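Local coordinates for AxyAgu115A (Amphibacillus xylanus NBRC 15112, PDB 6NPS), which probably acts as a GH115 alpha-glucuronidase, a glycoside hydrolase that removes glucuronic acid side groups from arabinoglucuronoxylan, at residues D377-L382 and R444-V449. The protein carries 3 engineered substitutions. Sequence-based numbering, arbitrary orientation.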
ATOM      1  N   ASP A 377     -31.920  13.781  45.827  1.00 51.15           N
ATOM      2  CA  ASP A 377     -32.815  14.587  45.009  1.00 50.12           C
ATOM      3  C   ASP A 377     -32.134  15.083  43.744  1.00 43.38           C
ATOM      4  O   ASP A 377     -32.803  15.744  42.949  1.00 48.05           O
ATOM      5  CB  ASP A 377     -33.405  15.793  45.761  1.00 61.54           C
ATOM      6  CG  ASP A 377     -33.858  15.435  47.177  1.00 78.40           C
ATOM      7  OD1 ASP A 377     -33.386  16.078  48.151  1.00 82.83           O
ATOM      8  OD2 ASP A 377     -34.688  14.501  47.305  1.00 78.78           O
ATOM      9  N   VAL A 378     -30.849  14.792  43.522  1.00 38.39           N
ATOM     10  CA  VAL A 378     -30.161  15.209  42.304  1.00 37.46           C
ATOM     11  C   VAL A 378     -30.411  14.197  41.184  1.00 38.43           C
ATOM     12  O   VAL A 378     -30.342  12.972  41.396  1.00 35.56           O
ATOM     13  CB  VAL A 378     -28.653  15.381  42.570  1.00 36.35           C
ATOM     14  CG1 VAL A 378     -27.905  15.687  41.253  1.00 36.64           C
ATOM     15  CG2 VAL A 378     -28.421  16.487  43.584  1.00 37.62           C
ATOM     16  N   ILE A 379     -30.682  14.700  39.976  1.00 35.59           N
ATOM     17  CA  ILE A 379     -30.739  13.823  38.808  1.00 36.95           C
ATOM     18  C   ILE A 379     -29.333  13.345  38.468  1.00 37.48           C
ATOM     19  O   ILE A 379     -28.417  14.154  38.317  1.00 36.03           O
ATOM     20  CB  ILE A 379     -31.337  14.558  37.600  1.00 38.86           C
ATOM     21  CG1 ILE A 379     -32.759  15.053  37.894  1.00 36.66           C
ATOM     22  CG2 ILE A 379     -31.315  13.629  36.369  1.00 35.96           C
ATOM     23  CD1 ILE A 379     -33.121  16.268  37.041  1.00 37.57           C
ATOM     24  N   LEU A 380     -29.165  12.033  38.278  1.00 38.98           N
ATOM     25  CA  LEU A 380     -27.855  11.458  37.973  1.00 36.97           C
ATOM     26  C   LEU A 380     -27.854  11.152  36.493  1.00 38.61           C
ATOM     27  O   LEU A 380     -28.531  10.219  36.034  1.00 34.14           O
ATOM     28  CB  LEU A 380     -27.577  10.225  38.830  1.00 37.89           C
ATOM     29  CG  LEU A 380     -27.518  10.502  40.345  1.00 36.08           C
ATOM     30  CD1 LEU A 380     -27.431   9.242  41.193  1.00 37.18           C
ATOM     31  CD2 LEU A 380     -26.314  11.379  40.661  1.00 41.64           C
ATOM     32  N   MET A 381     -27.144  11.965  35.724  1.00 33.21           N
ATOM     33  CA  MET A 381     -27.239  11.861  34.277  1.00 33.19           C
ATOM     34  C   MET A 381     -26.161  10.904  33.783  1.00 37.94           C
ATOM     35  O   MET A 381     -24.964  11.210  33.883  1.00 34.56           O
ATOM     36  CB  MET A 381     -27.107  13.217  33.594  1.00 34.32           C
ATOM     37  CG  MET A 381     -27.400  13.059  32.088  1.00 43.33           C
ATOM     38  SD  MET A 381     -27.152  14.571  31.170  1.00 47.56           S
ATOM     39  CE  MET A 381     -25.427  14.851  31.480  1.00 43.74           C
ATOM     40  N   LEU A 382     -26.587   9.730  33.297  1.00 30.68           N
ATOM     41  CA  LEU A 382     -25.697   8.778  32.650  1.00 35.63           C
ATOM     42  C   LEU A 382     -25.456   9.229  31.212  1.00 39.87           C
ATOM     43  O   LEU A 382     -26.179  10.073  30.666  1.00 37.55           O
ATOM     44  CB  LEU A 382     -26.299   7.357  32.676  1.00 35.21           C
ATOM     45  CG  LEU A 382     -26.569   6.854  34.111  1.00 41.23           C
ATOM     46  CD1 LEU A 382     -27.539   5.692  34.172  1.00 39.07           C
ATOM     47  CD2 LEU A 382     -25.278   6.487  34.797  1.00 42.82           C
ATOM     48  N   ARG A 444     -35.463   7.686  33.457  1.00 30.36           N
ATOM     49  CA  ARG A 444     -36.748   8.220  33.042  1.00 35.48           C
ATOM     50  C   ARG A 444     -36.961   9.683  33.375  1.00 36.79           C
ATOM     51  O   ARG A 444     -38.017  10.216  33.031  1.00 33.47           O
ATOM     52  CB  ARG A 444     -37.884   7.408  33.681  1.00 37.21           C
ATOM     53  CG  ARG A 444     -37.926   5.991  33.181  1.00 38.74           C
ATOM     54  CD  ARG A 444     -38.931   5.156  33.914  1.00 43.15           C
ATOM     55  NE  ARG A 444     -38.751   3.759  33.561  1.00 41.74           N
ATOM     56  CZ  ARG A 444     -39.545   2.779  33.972  1.00 46.84           C
ATOM     57  NH1 ARG A 444     -40.598   3.054  34.755  1.00 50.61           N
ATOM     58  NH2 ARG A 444     -39.281   1.530  33.634  1.00 42.12           N
ATOM     59  N   ASP A 445     -36.016  10.350  34.022  1.00 35.30           N
ATOM     60  CA  ASP A 445     -36.260  11.728  34.426  1.00 35.66           C
ATOM     61  C   ASP A 445     -35.749  12.753  33.428  1.00 37.04           C
ATOM     62  O   ASP A 445     -36.360  13.814  33.266  1.00 32.09           O
ATOM     63  CB  ASP A 445     -35.635  11.973  35.792  1.00 44.24           C
ATOM     64  CG  ASP A 445     -36.523  11.437  36.918  1.00 69.18           C
ATOM     65  OD1 ASP A 445     -36.659  10.192  37.042  1.00 75.55           O
ATOM     66  OD2 ASP A 445     -37.111  12.264  37.651  1.00 80.26           O
ATOM     67  N   LEU A 446     -34.667  12.459  32.722  1.00 33.16           N
ATOM     68  CA  LEU A 446     -34.135  13.456  31.808  1.00 30.88           C
ATOM     69  C   LEU A 446     -33.511  12.744  30.620  1.00 29.53           C
ATOM     70  O   LEU A 446     -32.742  11.801  30.810  1.00 33.49           O
ATOM     71  CB  LEU A 446     -33.092  14.334  32.541  1.00 28.71           C
ATOM     72  CG  LEU A 446     -32.483  15.488  31.748  1.00 31.65           C
ATOM     73  CD1 LEU A 446     -32.041  16.629  32.708  1.00 35.27           C
ATOM     74  CD2 LEU A 446     -31.269  15.003  31.001  1.00 34.64           C
ATOM     75  N   TRP A 447     -33.819  13.202  29.402  1.00 27.73           N
ATOM     76  CA  TRP A 447     -33.213  12.666  28.192  1.00 31.56           C
ATOM     77  C   TRP A 447     -32.768  13.846  27.354  1.00 30.45           C
ATOM     78  O   TRP A 447     -33.598  14.688  26.984  1.00 30.49           O
ATOM     79  CB  TRP A 447     -34.191  11.836  27.324  1.00 27.68           C
ATOM     80  CG  TRP A 447     -34.521  10.435  27.721  1.00 29.34           C
ATOM     81  CD1 TRP A 447     -34.271   9.811  28.924  1.00 28.45           C
ATOM     82  CD2 TRP A 447     -35.219   9.480  26.908  1.00 30.47           C
ATOM     83  NE1 TRP A 447     -34.753   8.526  28.889  1.00 31.81           N
ATOM     84  CE2 TRP A 447     -35.352   8.301  27.667  1.00 32.11           C
ATOM     85  CE3 TRP A 447     -35.747   9.511  25.607  1.00 29.06           C
ATOM     86  CZ2 TRP A 447     -35.985   7.167  27.172  1.00 28.54           C
ATOM     87  CZ3 TRP A 447     -36.382   8.352  25.112  1.00 29.25           C
ATOM     88  CH2 TRP A 447     -36.504   7.217  25.913  1.00 29.09           C
ATOM     89  N   ILE A 448     -31.492  13.895  26.990  1.00 27.73           N
ATOM     90  CA  ILE A 448     -31.054  14.962  26.101  1.00 27.40           C
ATOM     91  C   ILE A 448     -30.123  14.367  25.037  1.00 29.36           C
ATOM     92  O   ILE A 448     -29.338  13.458  25.322  1.00 30.79           O
ATOM     93  CB  ILE A 448     -30.387  16.086  26.927  1.00 31.66           C
ATOM     94  CG1 ILE A 448     -29.960  17.246  26.011  1.00 32.99           C
ATOM     95  CG2 ILE A 448     -29.223  15.518  27.780  1.00 28.17           C
ATOM     96  CD1 ILE A 448     -29.772  18.609  26.750  1.00 32.97           C
ATOM     97  N   VAL A 449     -30.220  14.853  23.799  1.00 25.25           N
ATOM     98  CA  VAL A 449     -29.371  14.327  22.727  1.00 25.02           C
ATOM     99  C   VAL A 449     -28.523  15.443  22.141  1.00 29.11           C
ATOM    100  O   VAL A 449     -29.003  16.548  21.912  1.00 28.96           O
ATOM    101  CB  VAL A 449     -30.198  13.582  21.643  1.00 24.44           C
ATOM    102  CG1 VAL A 449     -31.379  14.465  21.103  1.00 25.05           C
ATOM    103  CG2 VAL A 449     -29.293  13.144  20.461  1.00 25.43           C
TER
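Met381 and Leu446 reach for each other through first torsions of the same kind: in both, CG stands opposite the backbone N (chi1 -173° and -177°), which carries each side chain out across the space between two strands. Met381 continues extended through chi2, which brings SD to its neighbours; chi3 bends only the terminal CE. The sulfur faces two neighbouring branches on the other strand, 4.1 Å from Leu446 CD2 and also 4.1 Å from Ile448 CG2, and the methionine passes both at a slant. A long, unbranched and polarisable side chain suits this place, because it can fit its shape to the methyl groups of a leucine and a beta-branched isoleucine, whose CG2, borne on CB itself, is held close to the backbone. Strands 379-383 and 446-450 belong to the parallel sheet of the TIM-barrel-type GH115 domain, but they are not paired: strand 405-410 runs between them, and the axes of the short segments come within 8.4 Å at their closest, 36° from parallel. The side chains thus meet inside the barrel, bridging one intervening strand. Nearer the start of the strands, Ile379 also points inward, and its CG2, a methyl on the beta-carbon, makes a van der Waals contact of 4.3 Å with Leu446 CB, close to the leucine backbone. From strand 212-214, Tyr212 packs on Leu446 and Ile448, and Trp214 on Met381 and Ile448. Trp447, alternating to the outer side, meets Phe464 and Leu467 of helix 458-469.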